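Long-range contacts in bacteriophage virulence determinant (Salmonella enterica subsp. enterica serovar Typhimurium str. 14028S, PDB 6GGO), which probably acts as a zinc-dependent protease of the PipA effector family, one that cleaves NF-kappaB subunits inside infected host cells: residues E113-T118 and I165-H170; W107-G112 and K131-N136; S23-Q28 and D177-N182; Y82-T87 and K196-T201. All coordinates share one frame; numbering follows the deposited sequence.

Contact 1 (E113-T118 and I165-H170); sequences ENFGTT and IHQVVH. Unlike the reference sequence in segment 165-170: Gln167 (reference Glu). With ZN (zinc ion), chain E.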
# COMPACT_ATOMS: atom_id res chain seq x y z
N GLU B 113 -21.29 -8.78 -1.07
CA GLU B 113 -22.06 -9.32 0.04
C GLU B 113 -22.69 -8.19 0.84
O GLU B 113 -22.45 -7.00 0.60
CB GLU B 113 -21.17 -10.19 0.93
CG GLU B 113 -20.48 -11.33 0.17
CD GLU B 113 -20.02 -12.46 1.08
OE1 GLU B 113 -19.91 -13.61 0.60
OE2 GLU B 113 -19.76 -12.20 2.27
N ASN B 114 -23.52 -8.57 1.82
CA ASN B 114 -24.28 -7.59 2.58
C ASN B 114 -23.38 -6.83 3.54
O ASN B 114 -22.45 -7.38 4.13
CB ASN B 114 -25.40 -8.28 3.35
CG ASN B 114 -26.56 -8.66 2.46
OD1 ASN B 114 -26.83 -9.84 2.23
ND2 ASN B 114 -27.26 -7.65 1.94
N PHE B 115 -23.68 -5.54 3.71
CA PHE B 115 -22.89 -4.66 4.55
C PHE B 115 -22.68 -5.26 5.94
O PHE B 115 -23.64 -5.64 6.62
CB PHE B 115 -23.58 -3.30 4.66
CG PHE B 115 -23.47 -2.48 3.42
CD1 PHE B 115 -22.27 -1.90 3.05
CD2 PHE B 115 -24.57 -2.28 2.60
CE1 PHE B 115 -22.17 -1.14 1.91
CE2 PHE B 115 -24.48 -1.52 1.46
CZ PHE B 115 -23.28 -0.95 1.11
N GLY B 116 -21.43 -5.33 6.36
CA GLY B 116 -21.10 -5.83 7.68
C GLY B 116 -19.59 -5.87 7.85
O GLY B 116 -18.84 -5.91 6.87
N THR B 117 -19.17 -5.88 9.11
CA THR B 117 -17.76 -5.87 9.45
C THR B 117 -17.54 -6.71 10.71
O THR B 117 -18.24 -6.54 11.70
CB THR B 117 -17.24 -4.45 9.68
OG1 THR B 117 -17.50 -3.65 8.52
CG2 THR B 117 -15.74 -4.46 9.96
N THR B 118 -16.55 -7.60 10.65
CA THR B 118 -16.27 -8.52 11.75
C THR B 118 -15.46 -7.80 12.82
O THR B 118 -14.24 -7.64 12.70
CB THR B 118 -15.52 -9.75 11.23
OG1 THR B 118 -14.23 -9.35 10.74
CG2 THR B 118 -16.30 -10.42 10.12
N ILE B 165 -18.55 4.38 4.54
CA ILE B 165 -17.91 5.03 5.69
C ILE B 165 -18.32 4.32 6.98
O ILE B 165 -17.48 4.05 7.85
CB ILE B 165 -18.28 6.52 5.74
CG1 ILE B 165 -17.67 7.27 4.55
CG2 ILE B 165 -17.84 7.14 7.06
CD1 ILE B 165 -16.14 7.39 4.58
N HIS B 166 -19.61 4.01 7.12
CA HIS B 166 -20.08 3.34 8.33
C HIS B 166 -19.30 2.06 8.58
O HIS B 166 -18.72 1.87 9.66
CB HIS B 166 -21.57 3.05 8.20
CG HIS B 166 -22.17 2.46 9.44
ND1 HIS B 166 -22.63 3.22 10.49
CD2 HIS B 166 -22.38 1.17 9.80
CE1 HIS B 166 -23.09 2.44 11.44
NE2 HIS B 166 -22.96 1.18 11.05
N GLN B 167 -19.25 1.18 7.58
CA GLN B 167 -18.53 -0.08 7.75
C GLN B 167 -17.04 0.14 7.97
O GLN B 167 -16.41 -0.63 8.70
CB GLN B 167 -18.76 -0.97 6.52
CG GLN B 167 -20.22 -1.34 6.28
CD GLN B 167 -20.88 -1.96 7.50
OE1 GLN B 167 -20.23 -2.63 8.30
NE2 GLN B 167 -22.18 -1.72 7.64
N VAL B 168 -16.46 1.17 7.35
CA VAL B 168 -15.04 1.43 7.54
C VAL B 168 -14.76 1.85 8.98
O VAL B 168 -13.76 1.43 9.58
CB VAL B 168 -14.54 2.47 6.53
CG1 VAL B 168 -13.16 2.99 6.92
CG2 VAL B 168 -14.50 1.88 5.13
N VAL B 169 -15.63 2.68 9.56
CA VAL B 169 -15.44 3.11 10.94
C VAL B 169 -15.50 1.92 11.89
O VAL B 169 -14.81 1.91 12.92
CB VAL B 169 -16.49 4.18 11.32
CG1 VAL B 169 -16.39 4.52 12.80
CG2 VAL B 169 -16.30 5.43 10.48
N HIS B 170 -16.32 0.92 11.57
CA HIS B 170 -16.27 -0.33 12.33
C HIS B 170 -14.86 -0.92 12.29
O HIS B 170 -14.35 -1.39 13.31
CB HIS B 170 -17.28 -1.33 11.77
CG HIS B 170 -18.66 -1.18 12.32
ND1 HIS B 170 -18.95 -1.34 13.66
CD2 HIS B 170 -19.84 -0.90 11.71
CE1 HIS B 170 -20.24 -1.16 13.85
NE2 HIS B 170 -20.80 -0.89 12.69
ZN ZN E . -22.85 -0.87 11.98

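Contact 2 (W107-G112 and K131-N136); sequences WLLGAG and KVIALN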
# COMPACT_ATOMS: atom_id res chain seq x y z
N TRP B 107 -7.59 -6.12 6.19
CA TRP B 107 -8.95 -6.63 6.05
C TRP B 107 -9.17 -7.27 4.69
O TRP B 107 -8.55 -6.90 3.69
CB TRP B 107 -9.96 -5.50 6.25
CG TRP B 107 -9.96 -4.94 7.63
CD1 TRP B 107 -9.07 -4.04 8.15
CD2 TRP B 107 -10.89 -5.24 8.67
NE1 TRP B 107 -9.40 -3.76 9.45
CE2 TRP B 107 -10.51 -4.49 9.80
CE3 TRP B 107 -12.01 -6.07 8.76
CZ2 TRP B 107 -11.21 -4.54 11.00
CZ3 TRP B 107 -12.70 -6.12 9.95
CH2 TRP B 107 -12.30 -5.36 11.05
N LEU B 108 -10.08 -8.25 4.67
CA LEU B 108 -10.59 -8.81 3.42
C LEU B 108 -11.84 -8.05 3.00
O LEU B 108 -12.66 -7.68 3.84
CB LEU B 108 -10.90 -10.29 3.59
CG LEU B 108 -9.70 -11.23 3.70
CD1 LEU B 108 -10.11 -12.60 4.20
CD2 LEU B 108 -9.01 -11.34 2.35
N LEU B 109 -11.99 -7.85 1.70
CA LEU B 109 -13.14 -7.14 1.15
C LEU B 109 -14.14 -8.16 0.62
O LEU B 109 -13.86 -8.86 -0.36
CB LEU B 109 -12.71 -6.16 0.06
CG LEU B 109 -13.83 -5.46 -0.71
CD1 LEU B 109 -14.80 -4.76 0.25
CD2 LEU B 109 -13.26 -4.45 -1.70
N GLY B 110 -15.30 -8.23 1.26
CA GLY B 110 -16.36 -9.10 0.80
C GLY B 110 -17.24 -8.39 -0.20
O GLY B 110 -18.42 -8.11 0.06
N ALA B 111 -16.68 -8.08 -1.37
CA ALA B 111 -17.40 -7.32 -2.37
C ALA B 111 -18.66 -8.05 -2.80
O ALA B 111 -18.65 -9.26 -3.05
CB ALA B 111 -16.51 -7.06 -3.59
N GLY B 112 -19.76 -7.31 -2.89
CA GLY B 112 -21.03 -7.84 -3.30
C GLY B 112 -21.90 -8.36 -2.17
O GLY B 112 -23.13 -8.37 -2.30
N LYS B 131 -10.64 -11.37 9.17
CA LYS B 131 -11.11 -9.99 9.20
C LYS B 131 -11.63 -9.62 7.82
O LYS B 131 -10.86 -9.59 6.85
CB LYS B 131 -10.00 -9.04 9.63
CG LYS B 131 -9.41 -9.35 11.00
CD LYS B 131 -8.90 -8.09 11.69
CE LYS B 131 -7.70 -7.49 10.96
NZ LYS B 131 -7.17 -6.29 11.67
N VAL B 132 -12.93 -9.36 7.72
CA VAL B 132 -13.57 -9.04 6.45
C VAL B 132 -14.48 -7.84 6.63
O VAL B 132 -15.06 -7.63 7.70
CB VAL B 132 -14.35 -10.26 5.88
CG1 VAL B 132 -13.97 -11.54 6.61
CG2 VAL B 132 -15.86 -10.03 5.92
N ILE B 133 -14.62 -7.06 5.57
CA ILE B 133 -15.50 -5.90 5.52
C ILE B 133 -16.34 -6.03 4.25
O ILE B 133 -15.81 -5.88 3.14
CB ILE B 133 -14.73 -4.57 5.56
CG1 ILE B 133 -15.71 -3.39 5.52
CG2 ILE B 133 -13.70 -4.48 4.44
CD1 ILE B 133 -15.05 -2.05 5.78
N ALA B 134 -17.62 -6.33 4.41
CA ALA B 134 -18.49 -6.62 3.28
C ALA B 134 -19.15 -5.35 2.77
O ALA B 134 -19.74 -4.59 3.54
CB ALA B 134 -19.56 -7.63 3.69
N LEU B 135 -19.05 -5.12 1.46
CA LEU B 135 -19.65 -3.98 0.80
C LEU B 135 -20.36 -4.45 -0.46
O LEU B 135 -20.10 -5.54 -0.97
CB LEU B 135 -18.60 -2.91 0.45
CG LEU B 135 -17.71 -2.44 1.59
CD1 LEU B 135 -16.60 -1.55 1.08
CD2 LEU B 135 -18.53 -1.70 2.63
N ASN B 136 -21.26 -3.61 -0.96
CA ASN B 136 -21.94 -3.93 -2.21
C ASN B 136 -22.43 -2.64 -2.86
O ASN B 136 -22.58 -1.61 -2.20
CB ASN B 136 -23.12 -4.88 -1.97
CG ASN B 136 -24.09 -4.36 -0.92
OD1 ASN B 136 -24.80 -3.38 -1.15
ND2 ASN B 136 -24.13 -5.02 0.23

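Contact 3 (S23-Q28 and D177-N182); sequences SQLRLQ and DKEDSN. With ZN (zinc ion), chain E.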
# COMPACT_ATOMS: atom_id res chain seq x y z
N SER B 23 -21.83 10.10 22.61
CA SER B 23 -21.37 8.73 22.76
C SER B 23 -20.09 8.70 23.60
O SER B 23 -19.08 9.30 23.22
CB SER B 23 -21.12 8.10 21.39
OG SER B 23 -20.54 6.81 21.52
N GLN B 24 -20.14 8.01 24.73
CA GLN B 24 -18.98 7.93 25.60
C GLN B 24 -17.87 7.10 24.96
O GLN B 24 -16.68 7.41 25.12
CB GLN B 24 -19.37 7.35 26.96
CG GLN B 24 -19.97 8.35 27.92
CD GLN B 24 -18.97 9.39 28.38
OE1 GLN B 24 -18.96 10.52 27.90
NE2 GLN B 24 -18.12 9.01 29.33
N LEU B 25 -18.24 6.05 24.24
CA LEU B 25 -17.25 5.21 23.58
C LEU B 25 -16.54 5.96 22.45
O LEU B 25 -15.37 5.69 22.17
CB LEU B 25 -17.91 3.94 23.06
CG LEU B 25 -18.52 3.04 24.14
CD1 LEU B 25 -19.22 1.84 23.52
CD2 LEU B 25 -17.46 2.59 25.15
N ARG B 26 -17.23 6.89 21.79
CA ARG B 26 -16.57 7.74 20.81
C ARG B 26 -15.59 8.69 21.49
O ARG B 26 -14.45 8.84 21.06
CB ARG B 26 -17.60 8.53 20.00
CG ARG B 26 -16.99 9.64 19.16
CD ARG B 26 -17.99 10.27 18.21
NE ARG B 26 -19.01 11.02 18.93
CZ ARG B 26 -18.85 12.28 19.34
NH1 ARG B 26 -17.72 12.93 19.11
NH2 ARG B 26 -19.84 12.89 19.99
N LEU B 27 -16.04 9.36 22.56
CA LEU B 27 -15.17 10.27 23.29
C LEU B 27 -14.02 9.52 23.96
O LEU B 27 -12.92 10.07 24.10
CB LEU B 27 -15.97 11.05 24.32
CG LEU B 27 -17.12 11.89 23.75
CD1 LEU B 27 -17.97 12.46 24.87
CD2 LEU B 27 -16.59 13.01 22.86
N GLN B 28 -14.26 8.28 24.39
CA GLN B 28 -13.18 7.46 24.91
C GLN B 28 -12.16 7.15 23.81
O GLN B 28 -10.95 7.11 24.06
CB GLN B 28 -13.73 6.16 25.50
CG GLN B 28 -12.67 5.25 26.10
CD GLN B 28 -13.26 4.05 26.81
OE1 GLN B 28 -14.46 4.01 27.09
NE2 GLN B 28 -12.42 3.07 27.10
N ASP B 177 -22.12 -0.89 17.03
CA ASP B 177 -23.20 0.09 17.07
C ASP B 177 -23.93 0.08 18.40
O ASP B 177 -24.43 1.12 18.84
CB ASP B 177 -24.18 -0.18 15.94
CG ASP B 177 -23.57 -0.00 14.57
OD1 ASP B 177 -23.05 1.10 14.30
OD2 ASP B 177 -23.60 -0.97 13.78
N LYS B 178 -24.00 -1.07 19.07
CA LYS B 178 -24.81 -1.21 20.27
C LYS B 178 -24.10 -0.58 21.46
O LYS B 178 -23.03 -1.03 21.86
CB LYS B 178 -25.07 -2.69 20.54
CG LYS B 178 -25.93 -3.38 19.50
CD LYS B 178 -25.98 -4.88 19.72
CE LYS B 178 -26.67 -5.59 18.56
NZ LYS B 178 -28.06 -5.12 18.36
N GLU B 179 -24.71 0.46 22.02
CA GLU B 179 -24.17 1.15 23.19
C GLU B 179 -25.27 1.38 24.20
O GLU B 179 -26.32 1.95 23.87
CB GLU B 179 -23.53 2.48 22.80
CG GLU B 179 -22.90 3.24 23.97
CD GLU B 179 -22.21 4.53 23.54
OE1 GLU B 179 -22.36 4.92 22.37
OE2 GLU B 179 -21.53 5.15 24.39
N ASP B 180 -25.05 0.95 25.44
CA ASP B 180 -25.98 1.24 26.51
C ASP B 180 -25.98 2.74 26.78
O ASP B 180 -24.92 3.36 26.87
CB ASP B 180 -25.63 0.46 27.77
CG ASP B 180 -25.89 -1.02 27.62
OD1 ASP B 180 -26.25 -1.45 26.51
OD2 ASP B 180 -25.74 -1.76 28.62
N SER B 181 -27.17 3.32 26.88
CA SER B 181 -27.37 4.73 27.23
C SER B 181 -27.06 5.69 26.09
O SER B 181 -26.94 6.89 26.33
CB SER B 181 -26.53 5.13 28.44
OG SER B 181 -25.19 5.39 28.07
N ASN B 182 -26.90 5.20 24.86
CA ASN B 182 -26.79 6.08 23.71
C ASN B 182 -27.68 5.55 22.58
O ASN B 182 -27.65 4.34 22.30
CB ASN B 182 -25.34 6.22 23.22
CG ASN B 182 -25.22 7.08 21.98
OD1 ASN B 182 -25.50 6.64 20.87
ND2 ASN B 182 -24.84 8.34 22.18
ZN ZN E . -22.85 -0.87 11.98

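Contact 4 (Y82-T87 and K196-T201); sequences YTQSGT and KEMGHT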
# COMPACT_ATOMS: atom_id res chain seq x y z
N TYR B 82 -10.26 11.18 3.71
CA TYR B 82 -8.98 11.44 4.36
C TYR B 82 -8.52 12.87 4.11
O TYR B 82 -7.91 13.49 4.99
CB TYR B 82 -7.93 10.45 3.88
CG TYR B 82 -6.70 10.45 4.74
CD1 TYR B 82 -5.64 11.30 4.47
CD2 TYR B 82 -6.60 9.61 5.84
CE1 TYR B 82 -4.51 11.31 5.26
CE2 TYR B 82 -5.48 9.62 6.64
CZ TYR B 82 -4.44 10.47 6.34
OH TYR B 82 -3.32 10.47 7.14
N THR B 83 -8.79 13.41 2.93
CA THR B 83 -8.31 14.75 2.59
C THR B 83 -9.18 15.85 3.19
O THR B 83 -8.68 16.94 3.48
CB THR B 83 -8.21 14.92 1.08
OG1 THR B 83 -9.51 14.76 0.49
CG2 THR B 83 -7.26 13.89 0.48
N GLN B 84 -10.48 15.59 3.37
CA GLN B 84 -11.41 16.62 3.81
C GLN B 84 -11.74 16.56 5.29
O GLN B 84 -12.00 17.61 5.89
CB GLN B 84 -12.72 16.51 3.02
CG GLN B 84 -12.58 16.71 1.53
CD GLN B 84 -13.87 16.40 0.78
OE1 GLN B 84 -14.68 17.29 0.51
NE2 GLN B 84 -14.06 15.13 0.44
N SER B 85 -11.71 15.38 5.90
CA SER B 85 -12.21 15.17 7.26
C SER B 85 -11.05 14.87 8.20
O SER B 85 -10.45 13.80 8.12
CB SER B 85 -13.23 14.04 7.29
OG SER B 85 -13.36 13.52 8.60
N GLY B 86 -10.77 15.81 9.10
CA GLY B 86 -9.76 15.55 10.11
C GLY B 86 -10.14 14.41 11.03
O GLY B 86 -9.30 13.57 11.37
N THR B 87 -11.42 14.34 11.42
CA THR B 87 -11.88 13.26 12.28
C THR B 87 -11.58 11.90 11.66
O THR B 87 -11.17 10.97 12.36
CB THR B 87 -13.38 13.41 12.57
OG1 THR B 87 -13.62 14.63 13.28
CG2 THR B 87 -13.92 12.24 13.40
N LYS B 196 -20.28 15.16 7.41
CA LYS B 196 -20.42 16.61 7.42
C LYS B 196 -19.10 17.29 7.06
O LYS B 196 -19.09 18.28 6.32
CB LYS B 196 -20.92 17.10 8.78
CG LYS B 196 -22.43 17.19 8.91
CD LYS B 196 -23.00 18.28 8.00
CE LYS B 196 -24.50 18.43 8.18
NZ LYS B 196 -25.16 18.96 6.95
N GLU B 197 -17.99 16.78 7.58
CA GLU B 197 -16.69 17.34 7.23
C GLU B 197 -16.38 17.14 5.75
O GLU B 197 -15.67 17.95 5.15
CB GLU B 197 -15.59 16.73 8.09
CG GLU B 197 -15.67 17.12 9.56
CD GLU B 197 -14.64 16.41 10.42
OE1 GLU B 197 -13.94 15.52 9.90
OE2 GLU B 197 -14.53 16.75 11.62
N MET B 198 -16.90 16.07 5.15
CA MET B 198 -16.78 15.87 3.71
C MET B 198 -17.74 16.74 2.91
O MET B 198 -17.73 16.66 1.68
CB MET B 198 -17.02 14.39 3.37
CG MET B 198 -16.00 13.44 3.96
SD MET B 198 -16.39 11.70 3.64
CE MET B 198 -16.38 11.66 1.85
N GLY B 199 -18.54 17.56 3.58
CA GLY B 199 -19.54 18.36 2.89
C GLY B 199 -20.69 17.54 2.34
O GLY B 199 -21.17 17.82 1.23
N HIS B 200 -21.15 16.54 3.08
CA HIS B 200 -22.26 15.70 2.65
C HIS B 200 -23.57 16.33 3.09
O HIS B 200 -23.71 16.75 4.24
CB HIS B 200 -22.12 14.29 3.24
CG HIS B 200 -22.84 13.24 2.46
ND1 HIS B 200 -24.20 13.07 2.50
CD2 HIS B 200 -22.37 12.28 1.62
CE1 HIS B 200 -24.55 12.07 1.71
NE2 HIS B 200 -23.45 11.57 1.17
N THR B 201 -24.54 16.40 2.17
CA THR B 201 -25.78 17.12 2.43
C THR B 201 -26.75 16.31 3.28
O THR B 201 -27.48 16.88 4.10
CB THR B 201 -26.45 17.53 1.12
OG1 THR B 201 -26.43 16.43 0.20
CG2 THR B 201 -25.75 18.74 0.51

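Contact 1 (E113-T118 and I165-H170)
Gln167 lays its side chain across the backbone of Gly116, with Phe115 on one side and Thr117 on the other. The helix carries the two histidines of the HEXXH zinc motif of the zincins, His166 and His170; the deposited chain reads HQVVH, with Gln167 where the reference sequence has glutamate. The facing segment includes strand 116-117, an outermost strand of the small sheet within this chain, so the contact sets that strand alongside the active-site helix.

Thr117 OG1, the polar centre, lies 2.9 Å from Gln167 OE1 and 3.2 Å from Gln167 O, close enough to bond either one, and its single proton cannot be assigned between them. OG1 reaches this spot because it stands beside the backbone N and anti to the carbonyl carbon (chi1 -56°), which leaves the methyl Thr117 CG2 to pack 3.9 Å from His170 CB.

The Gln167 chain bends at its second torsion (chi2 -54°), and the bend sets the amide across Gly116, with NE2 toward Phe115 and OE1 toward Thr117. Gln167 NE2 ends 3.7 Å from Phe115 CB, and Gln167 CG is 3.9 Å from Phe115 CD1. The two side chains cross at about a right angle, yet the ring and amide planes are only 26° apart.

The zinc takes His166 NE2, His170 NE2 and, further along, Asp177. The other ring nitrogen of His170, ND1, bonds Leu175 O, which helps fix the rotation of that imidazole. Gln167 NE2 sits in plane at the edge of the His166 ring and stops 4.5 Å from the zinc, without coordinating it.

Contact 2 (W107-G112 and K131-N136)
Lys131 packs its CB over one face of the Trp107 indole, 4.1 Å from the centroid of the six-membered ring. Its chain then bends, bringing NZ off-centre above the five-membered ring in a cation-pi contact. The ammonium has a stronger partner in Gln105 O.

From here strands 107-111 and 132-135 run parallel. Leu108 N donates to Lys131 O at 2.7 Å, and Ile133 N returns the bond to Leu108 O, meeting the oxygen almost head-on (C=O...N angle 174°). Gly110 N reaches Ile133 O at 3.1 Å but comes from 54° above the carbonyl plane. Beyond Gly110, the centre of an inverse gamma turn, the pairing slackens and the last two bonds are weak.

Leu109 has CG anti to its own amide nitrogen (chi1 174°), which carries CD1 over the neighbouring strand to meet Leu135 CD1 at 3.8 Å. Asn136 ND2 ties the end of the pair to Glu113 O.

Helix 160-173 covers the face bearing Ile133 and Leu135 with Phe164, Gln167 and Val168, while Tyr67 of helix 64-84 touches Leu109. On its other edge, strand 132-135 pairs antiparallel with strand 116-117.

Contact 3 (S23-Q28 and D177-N182)
Ser23, the N-cap residue of helix 24-30, brings its CA to 6.1 Å from that of Asn182, which closes a type II beta turn begun at Glu179. The turn faces the first residues of the helix, with the side chain of Glu179 starting toward its N-terminal end.

The Glu179 side chain is fully extended, with CG anti to the backbone N (chi1 -179°), and this length delivers the carboxylate to the helix start. Ser23 OG donates to Glu179 OE1 at 2.8 Å, from the syn side and 16° out of the carboxylate plane. The other oxygen faces the first backbone amides: Gln24 N is 3.2 Å from Glu179 OE2 and Leu25 N is 3.4 Å from it. Both bonds are weak: that from Gln24 is strongly bent (N-H...O 125°), that from Leu25 long but nearly straight. Ser23 OG also accepts a weak capping bond from Arg26 N, so one hydroxyl links the carboxylate to the first turn. Leu25 comes at Glu179 from the opposite direction, its CD1 resting 4.0 Å from Glu179 CG.

Asn182 ND2 brushes past Ser23 but bonds Glu189 of helix 186-197, which also takes Ser23 N; Asn182 OD1 accepts from Arg184 N and Gly185 N. In the same loop, Asp177 OD2 binds the zinc, completing the protein ligands with His166 and His170.

A carboxylate held by a hydroxyl and facing helix amides should feel the positive end of the helix dipole. The contact therefore probably stabilises the Glu179 anion and gives those amides a weak acceptor from a distant loop.

Contact 4 (Y82-T87 and K196-T201)
Glu197 lays its carboxylate against the bend between helices 64-84 and 86-100, where Ser85 and Thr87 take hold of it. Thr87 N donates to the syn lone pair of Glu197 OE1 at 3.2 Å. Thr87 OG1 sits 2.8 Å from Glu197 OE2 and can bond it, although its proton has another acceptor within range. Ser85 OG also donates to OE1; that distance refines very short, and its exact length is doubtful at this resolution. An extended glutamate chain (chi2 175°) spans the gap between the backbones, and Glu197 CB packs 3.7 Å from Ser85 CB.

Two helix ends and one helix start meet here. Ser85 follows the last residue of helix 64-84 and N-caps helix 86-100, its OG accepting from Phe88 N, so the same hydroxyl serves both the cap and the glutamate. Helix 186-197 stops in a Schellman motif at Gly199, which has positive phi (70°) and whose N bonds Lys196 O at 2.9 Å.

The other side is much looser. Exposed Gln84 stretches out past Met198, and its OE1 comes to 3.3 Å from Met198 O, two acceptors that cannot bond each other. Gln84 NE2 instead serves Asp80 O in its own helix. Met198 CG is no nearer than 4.4 Å to Ser85 CB, and the methionine side chain leans on Asp80 and Ala81 of helix 64-84.

Overall arrangement
Starting from the N terminus, contact 3 opens first, at helix 24-30, and closes the longest loop at 177-182. Contact 4 starts within that loop at 82-87 and ends beyond it at 196-201, so the two cross. Contacts 2 and 1 both lie inside these two large loops and cross each other: 107-112 pairs with 131-136, and the following 113-118 meets 165-170. Contacts 1 and 2 share the three-stranded sheet, with centres about 8 Å apart. Contacts 1 and 3 meet at the zinc, whereas contact 4 joins the end of helix 186-197 to the bend between helices 64-84 and 86-100.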